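Local structure of transcription regulator AcaB (Escherichia coli, 6N8B) at residues I127-D138 / R151-L162. The protein is a plasmid-encoded transcriptional regulator with a crucial role in the conjugation of IncC plasmids, probably acting by controlling the expression of transfer genes. Sequence-based numbering, arbitrary orientation.
Sequences IRKLDTLMGIVD and RTDATYQWQQRL
Helices 118-142 and 148-182 form an antiparallel helical hairpin within a bundle; over Ile127-Asp138 and Arg151-Leu162 their axes come within 10.1 Å at 171°, and the CA-CA spacing narrows from Ile127-Leu162 to Val137-Arg151, the end nearer the connecting turn. Leu133 lays CD2 over one face of the Trp158 indole, a CH-pi contact 3.5 Å from the centroid of the five-membered ring and only 12° off its normal. Leu133 comes in roughly perpendicular to the Trp158 side chain, and the methyl sits closest to NE1 and CE2. CG of Trp158 lies anti to its carbonyl carbon, which places the indole against the Leu133 methyl; CB is touched by Leu130 CD1 and Met134 CE. The Trp158 side chain also touches Leu83 and Ala86 of helix 62-96, and Leu133 reaches Leu90 there, so this layer joins three helices. Bends at chi2 and chi3 bring the Met134 thioether to the facing helix, where SD lies 3.7 Å from Thr155 CG2; Gln33 of helix 32-59 borders both residues. Further from the turn, Leu130 and Leu162 run alongside one another in opposite senses, with CD2 of Leu130 4.0 Å from CD1 of Leu162. Toward the turn, Val137 CG1 rests on CA and CG of Arg151, and both Val137 methyls touch the Ala154 methyl. A salt bridge closes this end of the apolar seam. The straight Arg151 chain also makes a cation-pi contact with Trp141. Asp138 is gripped at both oxygens, OD2 by the hydroxyl of Tyr105 and OD1 by Arg151, whose NH2 adds a weak bond. The main bond, Arg151 NE to Asp138 OD1 at 2.7 Å, is nearly straight (168°), with OD1 in the guanidinium plane and met almost along its C-O axis.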
ATOM      1  N   ILE A 127      -5.408   0.355  -2.011  1.00 35.38           N
ATOM      2  CA  ILE A 127      -5.360   0.382  -3.468  1.00 35.30           C
ATOM      3  C   ILE A 127      -6.749   0.635  -4.037  1.00 37.01           C
ATOM      4  O   ILE A 127      -6.908   1.337  -5.043  1.00 36.87           O
ATOM      5  CB  ILE A 127      -4.753  -0.930  -3.997  1.00 34.73           C
ATOM      6  CG1 ILE A 127      -3.341  -1.110  -3.436  1.00 32.96           C
ATOM      7  CG2 ILE A 127      -4.756  -0.955  -5.521  1.00 35.19           C
ATOM      8  CD1 ILE A 127      -2.500  -2.098  -4.199  1.00 32.44           C
ATOM      9  N   ARG A 128      -7.779   0.087  -3.389  1.00 53.61           N
ATOM     10  CA  ARG A 128      -9.145   0.328  -3.839  1.00 54.28           C
ATOM     11  C   ARG A 128      -9.524   1.794  -3.673  1.00 53.91           C
ATOM     12  O   ARG A 128     -10.113   2.400  -4.576  1.00 53.92           O
ATOM     13  CB  ARG A 128     -10.119  -0.577  -3.078  1.00 55.06           C
ATOM     14  CG  ARG A 128     -11.537  -0.027  -2.939  1.00 55.48           C
ATOM     15  CD  ARG A 128     -12.245   0.075  -4.287  1.00 55.54           C
ATOM     16  NE  ARG A 128     -12.093  -1.118  -5.106  1.00 55.57           N
ATOM     17  CZ  ARG A 128     -12.978  -2.108  -5.148  1.00 55.92           C
ATOM     18  NH1 ARG A 128     -14.074  -2.059  -4.399  1.00 56.47           N
ATOM     19  NH2 ARG A 128     -12.767  -3.157  -5.937  1.00 55.45           N
ATOM     20  N   LYS A 129      -9.210   2.380  -2.518  1.00 46.15           N
ATOM     21  CA  LYS A 129      -9.556   3.782  -2.316  1.00 45.87           C
ATOM     22  C   LYS A 129      -8.769   4.692  -3.248  1.00 45.05           C
ATOM     23  O   LYS A 129      -9.246   5.775  -3.602  1.00 45.11           O
ATOM     24  CB  LYS A 129      -9.368   4.177  -0.851  1.00 45.86           C
ATOM     25  CG  LYS A 129      -9.792   3.079   0.092  1.00 46.19           C
ATOM     26  CD  LYS A 129     -10.474   3.616   1.334  1.00 47.37           C
ATOM     27  CE  LYS A 129      -9.544   4.420   2.203  1.00 45.92           C
ATOM     28  NZ  LYS A 129     -10.023   4.387   3.616  1.00 46.70           N
ATOM     29  N   LEU A 130      -7.585   4.261  -3.681  1.00 32.38           N
ATOM     30  CA  LEU A 130      -6.881   4.991  -4.727  1.00 31.61           C
ATOM     31  C   LEU A 130      -7.593   4.831  -6.065  1.00 32.13           C
ATOM     32  O   LEU A 130      -7.725   5.797  -6.825  1.00 32.06           O
ATOM     33  CB  LEU A 130      -5.434   4.505  -4.810  1.00 30.55           C
ATOM     34  CG  LEU A 130      -4.611   4.843  -6.051  1.00 29.95           C
ATOM     35  CD1 LEU A 130      -4.169   6.278  -5.976  1.00 29.67           C
ATOM     36  CD2 LEU A 130      -3.407   3.933  -6.179  1.00 29.28           C
ATOM     37  N   ASP A 131      -8.064   3.618  -6.367  1.00 32.91           N
ATOM     38  CA  ASP A 131      -8.839   3.408  -7.586  1.00 33.48           C
ATOM     39  C   ASP A 131     -10.053   4.328  -7.623  1.00 33.82           C
ATOM     40  O   ASP A 131     -10.340   4.957  -8.649  1.00 33.86           O
ATOM     41  CB  ASP A 131      -9.266   1.942  -7.682  1.00 34.21           C
ATOM     42  CG  ASP A 131      -9.591   1.515  -9.101  1.00 34.60           C
ATOM     43  OD1 ASP A 131      -9.079   2.149 -10.045  1.00 34.45           O
ATOM     44  OD2 ASP A 131     -10.353   0.540  -9.275  1.00 35.07           O
ATOM     45  N   THR A 132     -10.760   4.442  -6.497  1.00 43.73           N
ATOM     46  CA  THR A 132     -11.909   5.338  -6.436  1.00 44.07           C
ATOM     47  C   THR A 132     -11.482   6.789  -6.613  1.00 43.55           C
ATOM     48  O   THR A 132     -12.115   7.538  -7.367  1.00 43.68           O
ATOM     49  CB  THR A 132     -12.646   5.152  -5.108  1.00 44.59           C
ATOM     50  OG1 THR A 132     -13.253   3.854  -5.076  1.00 45.18           O
ATOM     51  CG2 THR A 132     -13.724   6.216  -4.933  1.00 44.86           C
ATOM     52  N   LEU A 133     -10.404   7.197  -5.937  1.00 43.34           N
ATOM     53  CA  LEU A 133      -9.932   8.572  -6.056  1.00 42.97           C
ATOM     54  C   LEU A 133      -9.569   8.909  -7.498  1.00 42.68           C
ATOM     55  O   LEU A 133      -9.882  10.001  -7.984  1.00 42.76           O
ATOM     56  CB  LEU A 133      -8.733   8.794  -5.138  1.00 42.61           C
ATOM     57  CG  LEU A 133      -8.331  10.257  -4.969  1.00 42.68           C
ATOM     58  CD1 LEU A 133      -9.503  11.018  -4.371  1.00 43.19           C
ATOM     59  CD2 LEU A 133      -7.102  10.387  -4.093  1.00 42.40           C
ATOM     60  N   MET A 134      -8.927   7.974  -8.203  1.00 42.50           N
ATOM     61  CA  MET A 134      -8.630   8.198  -9.613  1.00 42.54           C
ATOM     62  C   MET A 134      -9.910   8.296 -10.429  1.00 43.35           C
ATOM     63  O   MET A 134     -10.006   9.116 -11.348  1.00 43.58           O
ATOM     64  CB  MET A 134      -7.730   7.087 -10.151  1.00 42.29           C
ATOM     65  CG  MET A 134      -6.388   6.981  -9.457  1.00 41.45           C
ATOM     66  SD  MET A 134      -5.481   8.541  -9.517  1.00 40.90           S
ATOM     67  CE  MET A 134      -5.676   9.126  -7.833  1.00 40.61           C
ATOM     68  N   GLY A 135     -10.902   7.466 -10.106  1.00 45.31           N
ATOM     69  CA  GLY A 135     -12.189   7.574 -10.771  1.00 45.98           C
ATOM     70  C   GLY A 135     -12.825   8.938 -10.590  1.00 45.94           C
ATOM     71  O   GLY A 135     -13.457   9.466 -11.508  1.00 46.37           O
ATOM     72  N   ILE A 136     -12.671   9.528  -9.403  1.00 44.39           N
ATOM     73  CA  ILE A 136     -13.225  10.860  -9.168  1.00 44.42           C
ATOM     74  C   ILE A 136     -12.462  11.896  -9.976  1.00 44.11           C
ATOM     75  O   ILE A 136     -13.055  12.719 -10.684  1.00 44.37           O
ATOM     76  CB  ILE A 136     -13.213  11.200  -7.666  1.00 44.41           C
ATOM     77  CG1 ILE A 136     -14.120  10.248  -6.887  1.00 44.81           C
ATOM     78  CG2 ILE A 136     -13.666  12.632  -7.449  1.00 44.71           C
ATOM     79  CD1 ILE A 136     -14.002  10.381  -5.397  1.00 44.96           C
ATOM     80  N   VAL A 137     -11.131  11.867  -9.882  1.00 48.82           N
ATOM     81  CA  VAL A 137     -10.296  12.787 -10.647  1.00 48.53           C
ATOM     82  C   VAL A 137     -10.578  12.653 -12.138  1.00 48.97           C
ATOM     83  O   VAL A 137     -10.605  13.650 -12.871  1.00 49.14           O
ATOM     84  CB  VAL A 137      -8.810  12.544 -10.322  1.00 47.97           C
ATOM     85  CG1 VAL A 137      -7.922  13.462 -11.149  1.00 48.22           C
ATOM     86  CG2 VAL A 137      -8.556  12.758  -8.839  1.00 48.24           C
ATOM     87  N   ASP A 138     -10.806  11.425 -12.611  1.00 39.92           N
ATOM     88  CA  ASP A 138     -10.991  11.214 -14.044  1.00 40.80           C
ATOM     89  C   ASP A 138     -12.266  11.871 -14.565  1.00 41.65           C
ATOM     90  O   ASP A 138     -12.267  12.419 -15.673  1.00 42.46           O
ATOM     91  CB  ASP A 138     -10.977   9.720 -14.359  1.00 41.43           C
ATOM     92  CG  ASP A 138      -9.571   9.159 -14.423  1.00 41.23           C
ATOM     93  OD1 ASP A 138      -8.620   9.960 -14.569  1.00 40.77           O
ATOM     94  OD2 ASP A 138      -9.412   7.926 -14.328  1.00 41.32           O
ATOM     95  N   ARG A 151      -4.927  16.633 -12.979  1.00 49.63           N
ATOM     96  CA  ARG A 151      -5.129  15.193 -13.048  1.00 49.24           C
ATOM     97  C   ARG A 151      -3.810  14.446 -12.872  1.00 48.88           C
ATOM     98  O   ARG A 151      -3.697  13.562 -12.015  1.00 48.54           O
ATOM     99  CB  ARG A 151      -5.790  14.806 -14.365  1.00 49.61           C
ATOM    100  CG  ARG A 151      -5.977  13.319 -14.484  1.00 49.76           C
ATOM    101  CD  ARG A 151      -6.650  12.942 -15.765  1.00 50.68           C
ATOM    102  NE  ARG A 151      -6.778  11.497 -15.874  1.00 51.23           N
ATOM    103  CZ  ARG A 151      -5.965  10.735 -16.596  1.00 51.52           C
ATOM    104  NH1 ARG A 151      -4.978  11.286 -17.284  1.00 51.16           N
ATOM    105  NH2 ARG A 151      -6.147   9.424 -16.638  1.00 52.23           N
ATOM    106  N   THR A 152      -2.781  14.811 -13.646  1.00 49.64           N
ATOM    107  CA  THR A 152      -1.537  14.048 -13.565  1.00 49.32           C
ATOM    108  C   THR A 152      -0.807  14.269 -12.242  1.00 49.16           C
ATOM    109  O   THR A 152      -0.053  13.392 -11.814  1.00 48.90           O
ATOM    110  CB  THR A 152      -0.615  14.339 -14.756  1.00 49.58           C
ATOM    111  OG1 THR A 152       0.107  15.554 -14.548  1.00 50.01           O
ATOM    112  CG2 THR A 152      -1.412  14.413 -16.062  1.00 50.16           C
ATOM    113  N   ASP A 153      -1.009  15.404 -11.569  1.00 82.41           N
ATOM    114  CA  ASP A 153      -0.426  15.560 -10.235  1.00 82.53           C
ATOM    115  C   ASP A 153      -1.158  14.724  -9.200  1.00 82.31           C
ATOM    116  O   ASP A 153      -0.534  14.143  -8.304  1.00 82.08           O
ATOM    117  CB  ASP A 153      -0.431  17.022  -9.817  1.00 83.61           C
ATOM    118  CG  ASP A 153       0.434  17.881 -10.690  1.00 84.06           C
ATOM    119  OD1 ASP A 153       0.941  17.391 -11.726  1.00 82.58           O
ATOM    120  OD2 ASP A 153       0.575  19.070 -10.333  1.00 85.87           O
ATOM    121  N   ALA A 154      -2.484  14.647  -9.307  1.00 37.95           N
ATOM    122  CA  ALA A 154      -3.219  13.702  -8.484  1.00 37.72           C
ATOM    123  C   ALA A 154      -2.732  12.286  -8.745  1.00 37.01           C
ATOM    124  O   ALA A 154      -2.329  11.577  -7.818  1.00 36.71           O
ATOM    125  CB  ALA A 154      -4.718  13.830  -8.752  1.00 38.11           C
ATOM    126  N   THR A 155      -2.702  11.879 -10.017  1.00 45.87           N
ATOM    127  CA  THR A 155      -2.308  10.512 -10.338  1.00 45.54           C
ATOM    128  C   THR A 155      -0.863  10.231  -9.946  1.00 45.19           C
ATOM    129  O   THR A 155      -0.574   9.187  -9.354  1.00 44.83           O
ATOM    130  CB  THR A 155      -2.523  10.213 -11.824  1.00 46.01           C
ATOM    131  OG1 THR A 155      -1.591  10.957 -12.616  1.00 46.21           O
ATOM    132  CG2 THR A 155      -3.953  10.527 -12.247  1.00 46.41           C
ATOM    133  N   TYR A 156       0.059  11.148 -10.242  1.00 63.11           N
ATOM    134  CA  TYR A 156       1.457  10.868  -9.930  1.00 62.92           C
ATOM    135  C   TYR A 156       1.706  10.870  -8.426  1.00 62.81           C
ATOM    136  O   TYR A 156       2.322   9.940  -7.892  1.00 62.51           O
ATOM    137  CB  TYR A 156       2.387  11.861 -10.626  1.00 63.33           C
ATOM    138  CG  TYR A 156       3.843  11.598 -10.311  1.00 63.50           C
ATOM    139  CD1 TYR A 156       4.511  10.511 -10.863  1.00 63.43           C
ATOM    140  CD2 TYR A 156       4.545  12.430  -9.447  1.00 63.83           C
ATOM    141  CE1 TYR A 156       5.841  10.263 -10.565  1.00 63.58           C
ATOM    142  CE2 TYR A 156       5.875  12.192  -9.145  1.00 64.03           C
ATOM    143  CZ  TYR A 156       6.518  11.107  -9.707  1.00 63.99           C
ATOM    144  OH  TYR A 156       7.842  10.867  -9.408  1.00 64.52           O
ATOM    145  N   GLN A 157       1.233  11.899  -7.721  1.00 58.93           N
ATOM    146  CA  GLN A 157       1.551  11.992  -6.301  1.00 58.98           C
ATOM    147  C   GLN A 157       0.827  10.923  -5.494  1.00 58.51           C
ATOM    148  O   GLN A 157       1.376  10.423  -4.505  1.00 58.41           O
ATOM    149  CB  GLN A 157       1.226  13.383  -5.754  1.00 59.81           C
ATOM    150  CG  GLN A 157       2.056  14.501  -6.365  1.00 60.56           C
ATOM    151  CD  GLN A 157       1.676  15.866  -5.820  1.00 61.52           C
ATOM    152  OE1 GLN A 157       1.207  15.978  -4.688  1.00 61.59           O
ATOM    153  NE2 GLN A 157       1.860  16.909  -6.630  1.00 62.37           N
ATOM    154  N   TRP A 158      -0.393  10.555  -5.892  1.00 38.62           N
ATOM    155  CA  TRP A 158      -1.095   9.496  -5.174  1.00 38.33           C
ATOM    156  C   TRP A 158      -0.514   8.129  -5.505  1.00 37.68           C
ATOM    157  O   TRP A 158      -0.434   7.257  -4.631  1.00 37.31           O
ATOM    158  CB  TRP A 158      -2.591   9.536  -5.479  1.00 38.71           C
ATOM    159  CG  TRP A 158      -3.284  10.600  -4.711  1.00 39.55           C
ATOM    160  CD1 TRP A 158      -3.885  11.716  -5.209  1.00 40.27           C
ATOM    161  CD2 TRP A 158      -3.403  10.677  -3.288  1.00 39.88           C
ATOM    162  NE1 TRP A 158      -4.394  12.476  -4.182  1.00 41.08           N
ATOM    163  CE2 TRP A 158      -4.108  11.859  -2.992  1.00 40.78           C
ATOM    164  CE3 TRP A 158      -2.986   9.856  -2.234  1.00 39.52           C
ATOM    165  CZ2 TRP A 158      -4.407  12.240  -1.690  1.00 41.26           C
ATOM    166  CZ3 TRP A 158      -3.285  10.233  -0.945  1.00 40.02           C
ATOM    167  CH2 TRP A 158      -3.990  11.415  -0.681  1.00 40.86           C
ATOM    168  N   GLN A 159      -0.119   7.915  -6.763  1.00 48.97           N
ATOM    169  CA  GLN A 159       0.647   6.719  -7.093  1.00 48.72           C
ATOM    170  C   GLN A 159       1.908   6.649  -6.251  1.00 48.57           C
ATOM    171  O   GLN A 159       2.211   5.620  -5.639  1.00 48.33           O
ATOM    172  CB  GLN A 159       1.014   6.715  -8.575  1.00 49.13           C
ATOM    173  CG  GLN A 159       0.631   5.463  -9.317  1.00 49.50           C
ATOM    174  CD  GLN A 159       0.909   5.566 -10.798  1.00 50.12           C
ATOM    175  OE1 GLN A 159       0.694   6.611 -11.414  1.00 50.45           O
ATOM    176  NE2 GLN A 159       1.411   4.481 -11.380  1.00 50.46           N
ATOM    177  N   GLN A 160       2.637   7.760  -6.181  1.00 60.56           N
ATOM    178  CA  GLN A 160       3.878   7.787  -5.426  1.00 60.77           C
ATOM    179  C   GLN A 160       3.625   7.615  -3.936  1.00 60.63           C
ATOM    180  O   GLN A 160       4.431   6.983  -3.250  1.00 60.63           O
ATOM    181  CB  GLN A 160       4.614   9.094  -5.717  1.00 61.48           C
ATOM    182  CG  GLN A 160       6.039   9.173  -5.212  1.00 61.99           C
ATOM    183  CD  GLN A 160       6.546  10.604  -5.179  1.00 62.77           C
ATOM    184  OE1 GLN A 160       7.444  10.974  -5.936  1.00 63.43           O
ATOM    185  NE2 GLN A 160       5.943  11.425  -4.327  1.00 62.69           N
ATOM    186  N   ARG A 161       2.489   8.110  -3.436  1.00 46.04           N
ATOM    187  CA  ARG A 161       2.214   8.062  -2.002  1.00 46.23           C
ATOM    188  C   ARG A 161       2.122   6.629  -1.492  1.00 45.93           C
ATOM    189  O   ARG A 161       2.670   6.301  -0.432  1.00 46.37           O
ATOM    190  CB  ARG A 161       0.925   8.823  -1.697  1.00 46.37           C
ATOM    191  CG  ARG A 161       0.567   8.860  -0.232  1.00 46.24           C
ATOM    192  CD  ARG A 161       1.089  10.115   0.445  1.00 47.60           C
ATOM    193  NE  ARG A 161       1.092   9.962   1.897  1.00 48.32           N
ATOM    194  CZ  ARG A 161       0.056  10.237   2.683  1.00 48.65           C
ATOM    195  NH1 ARG A 161      -1.074  10.689   2.159  1.00 48.31           N
ATOM    196  NH2 ARG A 161       0.151  10.058   3.995  1.00 49.49           N
ATOM    197  N   LEU A 162       1.435   5.757  -2.228  1.00 45.82           N
ATOM    198  CA  LEU A 162       1.389   4.362  -1.810  1.00 45.54           C
ATOM    199  C   LEU A 162       2.699   3.645  -2.093  1.00 45.62           C
ATOM    200  O   LEU A 162       3.047   2.703  -1.372  1.00 45.67           O
ATOM    201  CB  LEU A 162       0.236   3.626  -2.489  1.00 45.17           C
ATOM    202  CG  LEU A 162      -1.150   3.909  -1.909  1.00 45.64           C
ATOM    203  CD1 LEU A 162      -1.863   5.004  -2.685  1.00 45.98           C
ATOM    204  CD2 LEU A 162      -1.972   2.631  -1.861  1.00 45.82           C
TER